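Local coordinates for surface glycan binding protein B (Bacteroides ovatus, PDB 6E57) that binds mixed-linkage beta-glucan, probably capturing the polysaccharide at the cell surface so that this gut symbiont can use it, at residues A[103-108]-A[125-130]; A[139-144]-A[222-227]; A[167-172]-A[188-193]; A[195-200]-A[214-219]; A[245-250]-A[284-289]. One frame throughout, in Å; residues are numbered along the deposited sequence.

Contact 1. Residues A[103-108]-A[125-130]; sequences GTYNLK and VVVNPL
The ring of Tyr105 has the carbonyl oxygen of Val125 at its edge, in the ring plane, with Tyr105 CD1 3.6 Å from Val125 O. Over one face lies the guanidinium of Arg199, a cation-pi contact. The CG2 methyl of Val127 comes in obliquely, 3.7 Å from Tyr105 CE1. With CG anti to its carbonyl carbon, chi1 -62° directs the ring toward that methyl. The hydroxyl bonds to Lys101 O. Beyond the ring, Leu107 presents CB and CD2 to Val125 CG2, and the CD2 contact is 3.8 Å. Tyr105, Leu107, Val125 and Val127 share one buried face. On the other face Thr104 and Val126 lie side by side, pointing the same way, with Thr104 OG1 4.0 Å from Val126 CG2. The backbones are joined by two pairs of bonds. Val127 N gives to Gly103 O at 2.7 Å and Gly103 N returns to Val127 O. Tyr105 N and Val125 O, and Val125 N and Tyr105 O, form the second pair. Gly103 has backbone angles that call for glycine. This is an antiparallel beta hairpin of strands 103-113 and 118-128, with 103-113 the middle strand of a five-stranded sheet consistent with an immunoglobulin-like domain.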
# COMPACT_ATOMS: atom_id res chain seq x y z
N GLY A 103 12.06 13.19 -5.30
CA GLY A 103 10.72 13.03 -4.74
C GLY A 103 9.62 13.29 -5.76
O GLY A 103 9.89 13.49 -6.95
N THR A 104 8.38 13.25 -5.27
CA THR A 104 7.19 13.56 -6.05
C THR A 104 6.55 14.82 -5.44
O THR A 104 6.35 14.89 -4.24
CB THR A 104 6.24 12.36 -6.09
OG1 THR A 104 6.89 11.34 -6.85
CG2 THR A 104 4.89 12.67 -6.69
N TYR A 105 6.24 15.79 -6.30
CA TYR A 105 5.82 17.13 -5.88
C TYR A 105 4.51 17.50 -6.56
O TYR A 105 4.28 17.17 -7.72
CB TYR A 105 6.88 18.16 -6.26
CG TYR A 105 8.22 17.97 -5.61
CD1 TYR A 105 9.17 17.12 -6.16
CD2 TYR A 105 8.55 18.63 -4.43
CE1 TYR A 105 10.40 16.93 -5.55
CE2 TYR A 105 9.77 18.46 -3.82
CZ TYR A 105 10.71 17.60 -4.38
OH TYR A 105 11.92 17.44 -3.77
N ASN A 106 3.66 18.23 -5.83
CA ASN A 106 2.49 18.87 -6.40
C ASN A 106 2.91 20.22 -7.00
O ASN A 106 3.52 21.04 -6.30
CB ASN A 106 1.37 19.04 -5.37
CG ASN A 106 0.15 19.73 -5.94
OD1 ASN A 106 0.16 20.94 -6.14
ND2 ASN A 106 -0.89 18.96 -6.20
N LEU A 107 2.59 20.44 -8.28
CA LEU A 107 2.86 21.70 -8.98
C LEU A 107 1.53 22.34 -9.39
O LEU A 107 0.73 21.70 -10.06
CB LEU A 107 3.72 21.42 -10.22
CG LEU A 107 3.98 22.62 -11.13
CD1 LEU A 107 4.70 23.73 -10.38
CD2 LEU A 107 4.76 22.21 -12.37
N LYS A 108 1.31 23.59 -8.96
CA LYS A 108 0.19 24.41 -9.42
C LYS A 108 0.74 25.57 -10.25
O LYS A 108 1.70 26.22 -9.86
CB LYS A 108 -0.63 24.94 -8.24
CG LYS A 108 -1.56 23.93 -7.58
CD LYS A 108 -2.29 24.47 -6.37
CE LYS A 108 -2.95 23.39 -5.53
NZ LYS A 108 -1.95 22.59 -4.77
N VAL A 125 5.15 16.51 -10.30
CA VAL A 125 6.52 16.57 -10.79
C VAL A 125 7.30 15.45 -10.09
O VAL A 125 7.45 15.46 -8.87
CB VAL A 125 7.15 17.95 -10.54
CG1 VAL A 125 8.66 17.95 -10.76
CG2 VAL A 125 6.49 19.03 -11.38
N VAL A 126 7.78 14.48 -10.88
CA VAL A 126 8.53 13.36 -10.36
C VAL A 126 10.02 13.63 -10.59
O VAL A 126 10.45 13.89 -11.72
CB VAL A 126 8.08 12.03 -11.00
CG1 VAL A 126 8.83 10.83 -10.43
CG2 VAL A 126 6.58 11.83 -10.84
N VAL A 127 10.80 13.58 -9.50
CA VAL A 127 12.24 13.82 -9.51
C VAL A 127 12.93 12.55 -9.02
O VAL A 127 12.85 12.20 -7.84
CB VAL A 127 12.60 15.05 -8.65
CG1 VAL A 127 14.07 15.41 -8.77
CG2 VAL A 127 11.72 16.25 -8.99
N ASN A 128 13.60 11.85 -9.95
CA ASN A 128 14.22 10.55 -9.68
C ASN A 128 15.63 10.75 -9.12
O ASN A 128 16.34 11.65 -9.55
CB ASN A 128 14.28 9.68 -10.94
CG ASN A 128 12.92 9.51 -11.59
OD1 ASN A 128 12.01 8.96 -10.99
ND2 ASN A 128 12.79 9.98 -12.82
N PRO A 129 16.07 9.90 -8.17
CA PRO A 129 17.44 9.98 -7.65
C PRO A 129 18.45 9.38 -8.64
O PRO A 129 18.05 8.69 -9.58
CB PRO A 129 17.35 9.16 -6.36
CG PRO A 129 16.30 8.11 -6.65
CD PRO A 129 15.30 8.80 -7.56
N LEU A 130 19.74 9.65 -8.42
CA LEU A 130 20.80 8.96 -9.13
C LEU A 130 21.03 7.59 -8.47
O LEU A 130 20.63 7.36 -7.32
CB LEU A 130 22.07 9.81 -9.11
CG LEU A 130 21.95 11.16 -9.82
CD1 LEU A 130 23.31 11.86 -9.90
CD2 LEU A 130 21.36 11.00 -11.21

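Contact 2. Residues A[139-144]-A[222-227]; sequences VAFERI and LVISGA
This is an apolar, hydrogen-bond-free contact between a turn and a strand, near the surface, its centre about 7 Å from the centre of the chain. Phe141 and Ile224 carry most of it. The CG2 methyl of Ile224 sits over one face of the Phe141 ring, 3.6 Å from the ring centroid and 22° off the normal. This is a CH-pi contact, displaced toward the rim at CG and CD1. In Ile224, CG2 is anti to the backbone N, which turns that methyl to the ring while CG1 and CD1 go to Ile144. Ile144 CD1 and Ile224 CD1 are 4.2 Å apart. Phe141 to Ile144 is a type I beta turn, leading into strand 144-145 at the edge of one sheet. Strand 222-225 pairs with 235-240 and 292-294 in the next part of the chain, so the contact ties two successive beta modules. Ile224 and Ser225 both face Ser239, a classic beta bulge. Ile144 and Leu222 cross at about a right angle, with Ile144 CG2 4.2 Å from Leu222 CD2. Leu294 touches both of these residues. Glu142 curls back to the residues before the turn: its OE2 accepts Val139 N at 2.9 Å and its OE1 accepts Ala140 N at 3.0 Å, each through its syn lone pair.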
# COMPACT_ATOMS: atom_id res chain seq x y z
N VAL A 139 7.53 1.32 0.69
CA VAL A 139 7.27 -0.05 0.26
C VAL A 139 5.82 -0.40 0.63
O VAL A 139 4.99 -0.59 -0.26
CB VAL A 139 8.28 -1.04 0.88
CG1 VAL A 139 7.83 -2.48 0.71
CG2 VAL A 139 9.67 -0.83 0.30
N ALA A 140 5.54 -0.48 1.94
CA ALA A 140 4.22 -0.85 2.46
C ALA A 140 3.57 0.39 3.09
O ALA A 140 2.97 1.19 2.39
CB ALA A 140 4.35 -2.00 3.43
N PHE A 141 3.70 0.52 4.42
CA PHE A 141 2.99 1.56 5.16
C PHE A 141 3.92 2.16 6.24
O PHE A 141 3.43 2.76 7.20
CB PHE A 141 1.70 0.97 5.74
CG PHE A 141 0.75 0.41 4.71
CD1 PHE A 141 -0.09 1.25 3.99
CD2 PHE A 141 0.70 -0.95 4.45
CE1 PHE A 141 -0.96 0.74 3.03
CE2 PHE A 141 -0.17 -1.46 3.50
CZ PHE A 141 -1.00 -0.62 2.79
N GLU A 142 5.24 2.06 6.03
CA GLU A 142 6.24 2.40 7.05
C GLU A 142 6.43 3.93 7.15
O GLU A 142 7.02 4.42 8.11
CB GLU A 142 7.57 1.70 6.76
CG GLU A 142 8.34 2.26 5.57
CD GLU A 142 7.98 1.69 4.20
OE1 GLU A 142 7.09 0.82 4.13
OE2 GLU A 142 8.60 2.14 3.21
N ARG A 143 5.93 4.67 6.15
CA ARG A 143 6.01 6.14 6.14
C ARG A 143 4.97 6.76 7.08
O ARG A 143 4.97 7.97 7.28
CB ARG A 143 5.86 6.67 4.71
CG ARG A 143 7.17 7.13 4.08
CD ARG A 143 8.12 6.00 3.72
NE ARG A 143 9.51 6.39 3.53
CZ ARG A 143 9.95 7.40 2.78
NH1 ARG A 143 9.25 8.52 2.68
NH2 ARG A 143 11.11 7.30 2.16
N ILE A 144 4.07 5.95 7.65
CA ILE A 144 3.17 6.40 8.70
C ILE A 144 3.84 6.10 10.05
O ILE A 144 4.07 4.94 10.39
CB ILE A 144 1.78 5.74 8.56
CG1 ILE A 144 1.11 6.13 7.24
CG2 ILE A 144 0.89 6.06 9.76
CD1 ILE A 144 0.01 5.19 6.80
N LEU A 222 -4.46 4.15 14.23
CA LEU A 222 -4.84 4.05 12.83
C LEU A 222 -4.64 2.62 12.34
O LEU A 222 -3.51 2.16 12.18
CB LEU A 222 -4.01 5.05 12.01
CG LEU A 222 -4.30 5.08 10.51
CD1 LEU A 222 -5.69 5.63 10.24
CD2 LEU A 222 -3.26 5.91 9.77
N VAL A 223 -5.75 1.92 12.10
CA VAL A 223 -5.77 0.60 11.48
C VAL A 223 -5.53 0.77 9.97
O VAL A 223 -6.24 1.53 9.31
CB VAL A 223 -7.10 -0.11 11.76
CG1 VAL A 223 -7.24 -1.40 10.96
CG2 VAL A 223 -7.29 -0.38 13.25
N ILE A 224 -4.55 0.04 9.44
CA ILE A 224 -4.03 0.26 8.09
C ILE A 224 -4.35 -0.94 7.18
O ILE A 224 -4.73 -0.74 6.02
CB ILE A 224 -2.51 0.54 8.14
CG1 ILE A 224 -2.20 1.82 8.92
CG2 ILE A 224 -1.93 0.59 6.73
CD1 ILE A 224 -0.76 1.92 9.37
N SER A 225 -4.16 -2.17 7.67
CA SER A 225 -4.32 -3.35 6.82
C SER A 225 -4.79 -4.56 7.64
O SER A 225 -4.54 -4.66 8.84
CB SER A 225 -3.03 -3.67 6.10
OG SER A 225 -2.15 -4.40 6.93
N GLY A 226 -5.47 -5.47 6.94
CA GLY A 226 -5.95 -6.73 7.48
C GLY A 226 -7.39 -6.65 7.96
O GLY A 226 -7.90 -7.63 8.48
N ALA A 227 -8.04 -5.50 7.78
CA ALA A 227 -9.36 -5.23 8.38
C ALA A 227 -10.49 -5.27 7.34
O ALA A 227 -11.63 -4.98 7.67
CB ALA A 227 -9.32 -3.90 9.09

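Contact 3. Residues A[167-172]-A[188-193]; sequences GGNTIT and TIPTGV
Asn169 and Ile171, two residues apart on a short edge strand, both meet the ring of Pro190. The contacts are of three kinds: an apolar pair, a methyl beside a carbonyl, and the passage of the Asn169 side chain. No hydrogen bond crosses between the segments.

The apolar pair is Ile171 with Pro190. The two side chains cross at about a right angle, and Ile171 CD1 comes to 3.9 Å from Pro190 CD.

The other branch of Ile171 makes a van der Waals contact with a backbone carbonyl, Ile171 CG2 lying 3.6 Å from Thr188 O. The first torsion explains the split: CG1 lies anti to the carbonyl carbon (chi1 -56°) and carries CD1 to the proline, while CG2 stands anti to the backbone N. Thr188 takes part through its main chain here, not its side chain.

The third kind belongs to Asn169. Its side chain slides past Pro190 in the opposite direction, with Asn169 CB 3.9 Å from Pro190 CG. It also passes Val193, where Asn169 CG comes to 3.9 Å from Val193 CG2.

Leu166 of strand 163-166 is touched by Ile171, Ile189 and Val193, and Ile171 is held to Ile164 by its backbone. Strand 169-171 is the outermost strand of its sheet, and the loop after strand 184-188 folds against it. Between these two segments the contact is van der Waals only; directed bonds of 188-193, such as those of the Ile189 backbone to Gly148 and Lys149, go elsewhere.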
# COMPACT_ATOMS: atom_id res chain seq x y z
N GLY A 167 10.86 18.21 9.65
CA GLY A 167 10.13 19.38 10.16
C GLY A 167 10.94 20.17 11.18
O GLY A 167 10.47 20.41 12.29
N GLY A 168 12.15 20.57 10.79
CA GLY A 168 12.99 21.43 11.61
C GLY A 168 13.92 20.66 12.53
O GLY A 168 14.99 21.16 12.88
N ASN A 169 13.51 19.45 12.94
CA ASN A 169 14.33 18.60 13.81
C ASN A 169 15.44 17.95 12.97
O ASN A 169 15.26 17.68 11.79
CB ASN A 169 13.50 17.55 14.54
CG ASN A 169 12.40 18.15 15.39
OD1 ASN A 169 11.51 18.82 14.88
ND2 ASN A 169 12.46 17.91 16.69
N THR A 170 16.58 17.71 13.62
CA THR A 170 17.72 17.00 13.04
C THR A 170 17.88 15.68 13.80
O THR A 170 18.35 15.67 14.93
CB THR A 170 18.99 17.86 13.11
OG1 THR A 170 18.71 19.14 12.56
CG2 THR A 170 20.16 17.23 12.39
N ILE A 171 17.47 14.58 13.16
CA ILE A 171 17.52 13.23 13.74
C ILE A 171 18.90 12.62 13.44
O ILE A 171 19.20 12.33 12.28
CB ILE A 171 16.37 12.36 13.20
CG1 ILE A 171 15.01 13.01 13.44
CG2 ILE A 171 16.44 10.96 13.80
CD1 ILE A 171 13.89 12.42 12.63
N THR A 172 19.71 12.42 14.49
CA THR A 172 21.13 12.11 14.36
C THR A 172 21.46 10.69 14.84
O THR A 172 22.64 10.35 14.97
CB THR A 172 21.98 13.13 15.15
OG1 THR A 172 21.70 12.95 16.53
CG2 THR A 172 21.72 14.56 14.74
N THR A 188 14.37 7.30 15.24
CA THR A 188 13.38 7.68 16.25
C THR A 188 12.78 9.04 15.88
O THR A 188 13.50 10.00 15.61
CB THR A 188 14.01 7.74 17.65
OG1 THR A 188 14.77 6.55 17.87
CG2 THR A 188 12.99 7.90 18.74
N ILE A 189 11.44 9.11 15.89
CA ILE A 189 10.71 10.36 15.68
C ILE A 189 10.76 11.15 16.99
O ILE A 189 10.43 10.61 18.04
CB ILE A 189 9.26 10.11 15.23
CG1 ILE A 189 9.17 9.15 14.04
CG2 ILE A 189 8.55 11.43 14.95
CD1 ILE A 189 9.80 9.67 12.77
N PRO A 190 11.18 12.44 16.98
CA PRO A 190 11.15 13.25 18.19
C PRO A 190 9.71 13.41 18.71
O PRO A 190 8.77 13.40 17.91
CB PRO A 190 11.71 14.61 17.76
CG PRO A 190 12.46 14.33 16.47
CD PRO A 190 11.73 13.16 15.83
N THR A 191 9.56 13.53 20.03
CA THR A 191 8.25 13.64 20.69
C THR A 191 7.60 14.99 20.36
O THR A 191 6.37 15.08 20.27
CB THR A 191 8.37 13.42 22.20
OG1 THR A 191 9.27 14.39 22.74
CG2 THR A 191 8.86 12.03 22.56
N GLY A 192 8.43 16.02 20.18
CA GLY A 192 7.98 17.41 19.96
C GLY A 192 7.18 17.60 18.68
O GLY A 192 6.36 18.51 18.60
N VAL A 193 7.42 16.75 17.68
CA VAL A 193 6.85 16.91 16.34
C VAL A 193 5.34 16.68 16.42
O VAL A 193 4.89 15.62 16.84
CB VAL A 193 7.50 15.96 15.31
CG1 VAL A 193 6.85 16.09 13.94
CG2 VAL A 193 9.00 16.18 15.22

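Contact 4. Residues A[195-200]-A[214-219]; sequences EGDYRI and MVKVTN
Glu195 OE2 takes a 2.8 Å hydrogen bond from the backbone N of Asn219, nearly straight at 170° and on its anti lone pair. Thr218 OG1 lies 3.3 Å from the same Glu195 OE2, at best a weak bond; this hydroxyl also accepts from Ala220 N. The Glu195 carboxylate and Asn219 amide planes are nearly parallel, 11° apart, though the two side chains run at a slant to each other. From there the strands run antiparallel. Gly196 and Val217, then Tyr198 and Val215, exchange backbone bonds, with Val217 N to Gly196 O at 2.8 Å. On one face Tyr198 CE1 lies 3.6 Å from Val217 CG2, and Ile200 CG2 packs on Val215 CG2 at 4.0 Å. On the other face Met214 is folded at chi2 and chi3. Its sulfur comes over the centre of the Arg199 guanidinium, 3.8 Å above the plane, and Met214 SD is also 3.6 Å from Arg199 CB. Arg199 NH2 bonds to Thr104 O and makes a salt bridge with Asp82. Asp197 and Lys216 cross obliquely, and Asp197 OD1 and Lys216 NZ stay 5.1 Å apart. The hairpin thus has carboxylate-to-backbone bonding at its open end and, further along, a sulfur-covered guanidinium that links to the preceding sheet.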
# COMPACT_ATOMS: atom_id res chain seq x y z
N GLU A 195 1.36 16.45 14.74
CA GLU A 195 0.73 15.68 13.66
C GLU A 195 0.85 16.44 12.34
O GLU A 195 0.97 17.66 12.33
CB GLU A 195 -0.74 15.40 13.97
CG GLU A 195 -0.97 14.40 15.08
CD GLU A 195 -2.38 13.82 15.12
OE1 GLU A 195 -3.34 14.57 14.82
OE2 GLU A 195 -2.52 12.62 15.43
N GLY A 196 0.82 15.70 11.23
CA GLY A 196 0.89 16.26 9.88
C GLY A 196 1.79 15.45 8.97
O GLY A 196 2.28 14.38 9.35
N ASP A 197 2.01 15.98 7.76
CA ASP A 197 2.83 15.36 6.71
C ASP A 197 4.10 16.20 6.52
O ASP A 197 4.02 17.41 6.34
CB ASP A 197 2.04 15.22 5.41
CG ASP A 197 0.92 14.19 5.47
OD1 ASP A 197 0.13 14.23 6.44
OD2 ASP A 197 0.86 13.34 4.55
N TYR A 198 5.27 15.55 6.55
CA TYR A 198 6.56 16.23 6.41
C TYR A 198 7.36 15.60 5.26
O TYR A 198 7.33 14.39 5.09
CB TYR A 198 7.36 16.14 7.72
CG TYR A 198 6.65 16.69 8.93
CD1 TYR A 198 5.80 15.91 9.69
CD2 TYR A 198 6.85 18.01 9.33
CE1 TYR A 198 5.16 16.41 10.81
CE2 TYR A 198 6.20 18.53 10.45
CZ TYR A 198 5.36 17.72 11.19
OH TYR A 198 4.73 18.22 12.29
N ARG A 199 8.05 16.44 4.49
CA ARG A 199 9.00 15.99 3.46
C ARG A 199 10.38 15.84 4.11
O ARG A 199 10.95 16.83 4.58
CB ARG A 199 9.03 16.97 2.28
CG ARG A 199 9.87 16.49 1.10
CD ARG A 199 9.79 17.39 -0.11
NE ARG A 199 8.49 17.34 -0.76
CZ ARG A 199 8.07 16.35 -1.54
NH1 ARG A 199 8.82 15.28 -1.73
NH2 ARG A 199 6.89 16.44 -2.13
N ILE A 200 10.91 14.61 4.14
CA ILE A 200 12.15 14.30 4.84
C ILE A 200 13.33 14.40 3.86
O ILE A 200 13.16 14.29 2.64
CB ILE A 200 12.11 12.92 5.52
CG1 ILE A 200 11.79 11.78 4.54
CG2 ILE A 200 11.14 12.93 6.70
CD1 ILE A 200 12.30 10.44 4.98
N MET A 214 7.69 11.79 1.48
CA MET A 214 6.83 12.23 2.58
C MET A 214 6.79 11.20 3.71
O MET A 214 6.90 9.99 3.48
CB MET A 214 5.40 12.46 2.09
CG MET A 214 5.29 13.48 0.98
SD MET A 214 6.03 15.07 1.44
CE MET A 214 4.96 15.55 2.80
N VAL A 215 6.61 11.71 4.94
CA VAL A 215 6.30 10.94 6.14
C VAL A 215 5.04 11.55 6.76
O VAL A 215 4.85 12.76 6.68
CB VAL A 215 7.49 10.95 7.12
CG1 VAL A 215 7.06 10.74 8.56
CG2 VAL A 215 8.55 9.92 6.73
N LYS A 216 4.20 10.71 7.37
CA LYS A 216 2.97 11.15 8.03
C LYS A 216 3.06 10.82 9.53
O LYS A 216 3.15 9.65 9.91
CB LYS A 216 1.76 10.49 7.38
CG LYS A 216 0.48 10.55 8.20
CD LYS A 216 -0.79 10.33 7.40
CE LYS A 216 -2.00 10.12 8.29
NZ LYS A 216 -3.23 10.63 7.66
N VAL A 217 3.00 11.86 10.35
CA VAL A 217 3.08 11.76 11.81
C VAL A 217 1.66 11.82 12.38
O VAL A 217 0.94 12.79 12.14
CB VAL A 217 3.96 12.89 12.39
CG1 VAL A 217 4.12 12.77 13.89
CG2 VAL A 217 5.31 12.95 11.70
N THR A 218 1.29 10.79 13.16
CA THR A 218 -0.03 10.71 13.79
C THR A 218 0.09 10.10 15.19
O THR A 218 0.92 9.22 15.43
CB THR A 218 -1.02 9.91 12.94
OG1 THR A 218 -2.27 9.87 13.62
CG2 THR A 218 -0.56 8.49 12.66
N ASN A 219 -0.76 10.59 16.11
CA ASN A 219 -0.94 10.04 17.45
C ASN A 219 -2.13 9.08 17.46
O ASN A 219 -2.33 8.36 18.44
CB ASN A 219 -1.17 11.14 18.48
CG ASN A 219 0.00 12.08 18.62
OD1 ASN A 219 1.09 11.67 18.99
ND2 ASN A 219 -0.22 13.35 18.32

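Contact 5. Residues A[245-250]-A[284-289]; sequences NIASLT and KTRSGE
Arg286 reaches out extended from CG to NE, so that one face of its guanidinium lies over Ile246 O, which is 3.6 Å above the plane toward the rim. On the way Arg286 CG passes Asn245 O at 3.4 Å. No hydrogen bond joins Arg286 to Ile246 O, which bonds instead to Gln262 NE2. Ala247 points its CB at the other strand, to 3.5 Å from Lys284 O. Next to it Ser248 and Lys284 stand on the same face, with Ser248 OG 3.8 Å from Lys284 CB, while the end of the lysine leads away. Ile246 and Thr285 form a pair whose side chains diverge. The backbone explains these directions. Ala247 and Ser248 both face Lys284, a classic beta bulge. Ala247 N gives a 2.8 Å bond to Lys284 O, while Ser248 N reaches that oxygen weakly at 3.3 Å. Lys284 N returns to Ser248 O at 3.0 Å. Past the bulge Thr285 turns the chain. Its OG1 bonds to Ser287 OG, and its N to Glu289 O. Strand 246-251 runs between strands 254-256 and 277-285, antiparallel to both, and strand 277-285 pairs on with 299-315.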
# COMPACT_ATOMS: atom_id res chain seq x y z
N ASN A 245 -3.25 1.66 22.20
CA ASN A 245 -4.20 2.59 22.80
C ASN A 245 -5.65 2.11 22.62
O ASN A 245 -6.56 2.69 23.22
CB ASN A 245 -4.06 4.00 22.21
CG ASN A 245 -2.76 4.68 22.58
OD1 ASN A 245 -2.31 4.61 23.72
ND2 ASN A 245 -2.15 5.36 21.61
N ILE A 246 -5.88 1.09 21.78
CA ILE A 246 -7.23 0.58 21.50
C ILE A 246 -7.75 -0.14 22.75
O ILE A 246 -7.08 -1.01 23.30
CB ILE A 246 -7.25 -0.32 20.25
CG1 ILE A 246 -6.92 0.49 18.99
CG2 ILE A 246 -8.58 -1.05 20.14
CD1 ILE A 246 -7.02 -0.28 17.69
N ALA A 247 -8.97 0.23 23.16
CA ALA A 247 -9.67 -0.36 24.30
C ALA A 247 -10.69 -1.40 23.82
O ALA A 247 -10.91 -2.40 24.51
CB ALA A 247 -10.35 0.74 25.09
N SER A 248 -11.32 -1.15 22.67
CA SER A 248 -12.34 -2.04 22.13
C SER A 248 -12.54 -1.82 20.63
O SER A 248 -12.29 -0.73 20.11
CB SER A 248 -13.64 -1.86 22.87
OG SER A 248 -14.10 -0.52 22.78
N LEU A 249 -12.99 -2.88 19.95
CA LEU A 249 -13.46 -2.86 18.56
C LEU A 249 -14.89 -3.41 18.53
O LEU A 249 -15.19 -4.40 19.21
CB LEU A 249 -12.54 -3.70 17.69
CG LEU A 249 -11.09 -3.21 17.57
CD1 LEU A 249 -10.20 -4.29 16.97
CD2 LEU A 249 -11.02 -1.94 16.74
N THR A 250 -15.77 -2.78 17.74
CA THR A 250 -17.14 -3.23 17.55
C THR A 250 -17.36 -3.58 16.07
O THR A 250 -17.20 -2.74 15.21
CB THR A 250 -18.13 -2.16 18.04
OG1 THR A 250 -17.86 -1.94 19.43
CG2 THR A 250 -19.58 -2.56 17.87
N LYS A 284 -12.73 2.22 19.89
CA LYS A 284 -12.55 3.28 20.90
C LYS A 284 -11.17 3.12 21.55
O LYS A 284 -10.76 2.01 21.88
CB LYS A 284 -13.66 3.21 21.96
CG LYS A 284 -15.04 3.64 21.48
CD LYS A 284 -15.21 5.14 21.39
CE LYS A 284 -16.48 5.56 20.66
NZ LYS A 284 -16.40 5.28 19.21
N THR A 285 -10.47 4.25 21.74
CA THR A 285 -9.20 4.29 22.47
C THR A 285 -9.49 4.32 23.98
O THR A 285 -10.65 4.33 24.39
CB THR A 285 -8.34 5.48 22.02
OG1 THR A 285 -8.96 6.69 22.44
CG2 THR A 285 -8.14 5.52 20.52
N ARG A 286 -8.42 4.32 24.79
CA ARG A 286 -8.53 4.38 26.25
C ARG A 286 -9.00 5.78 26.67
O ARG A 286 -9.77 5.92 27.61
CB ARG A 286 -7.20 4.02 26.91
CG ARG A 286 -6.71 2.62 26.58
CD ARG A 286 -5.74 2.05 27.60
NE ARG A 286 -5.06 0.86 27.09
CZ ARG A 286 -5.64 -0.33 26.92
NH1 ARG A 286 -6.91 -0.51 27.23
NH2 ARG A 286 -4.94 -1.34 26.42
N SER A 287 -8.53 6.81 25.95
CA SER A 287 -8.91 8.20 26.19
C SER A 287 -10.39 8.42 25.84
O SER A 287 -11.02 9.33 26.37
CB SER A 287 -8.01 9.15 25.44
OG SER A 287 -8.19 9.03 24.04
N GLY A 288 -10.92 7.59 24.93
CA GLY A 288 -12.34 7.59 24.57
C GLY A 288 -12.57 7.94 23.10
O GLY A 288 -13.66 7.71 22.58
N GLU A 289 -11.55 8.49 22.44
CA GLU A 289 -11.64 8.93 21.05
C GLU A 289 -11.79 7.71 20.12
O GLU A 289 -11.50 6.58 20.51
CB GLU A 289 -10.41 9.75 20.67
CG GLU A 289 -10.30 11.07 21.43
CD GLU A 289 -9.13 11.94 21.02
OE1 GLU A 289 -8.96 13.02 21.62
OE2 GLU A 289 -8.38 11.53 20.10

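Overall arrangement
From the N terminus, contact 1 closes first, as a hairpin in the sheet that also holds strands 53-58 and 75-81. Contact 2 then opens at 139-144 and closes at 222-227, and both contacts 3 and 4 fall within that span, one after the other. Contact 3 packs a loop on the edge strand of the second sheet; contact 4 is that sheet's own hairpin, and the two touch through Val193 and Tyr198. Contact 4 meets contact 1 through Arg199 and Thr104, linking the first two sheets, and meets contact 2 through Arg143 and Met214. Contact 5 follows in series, closing the span 245-289 by pairing strand 246-251 with 277-285.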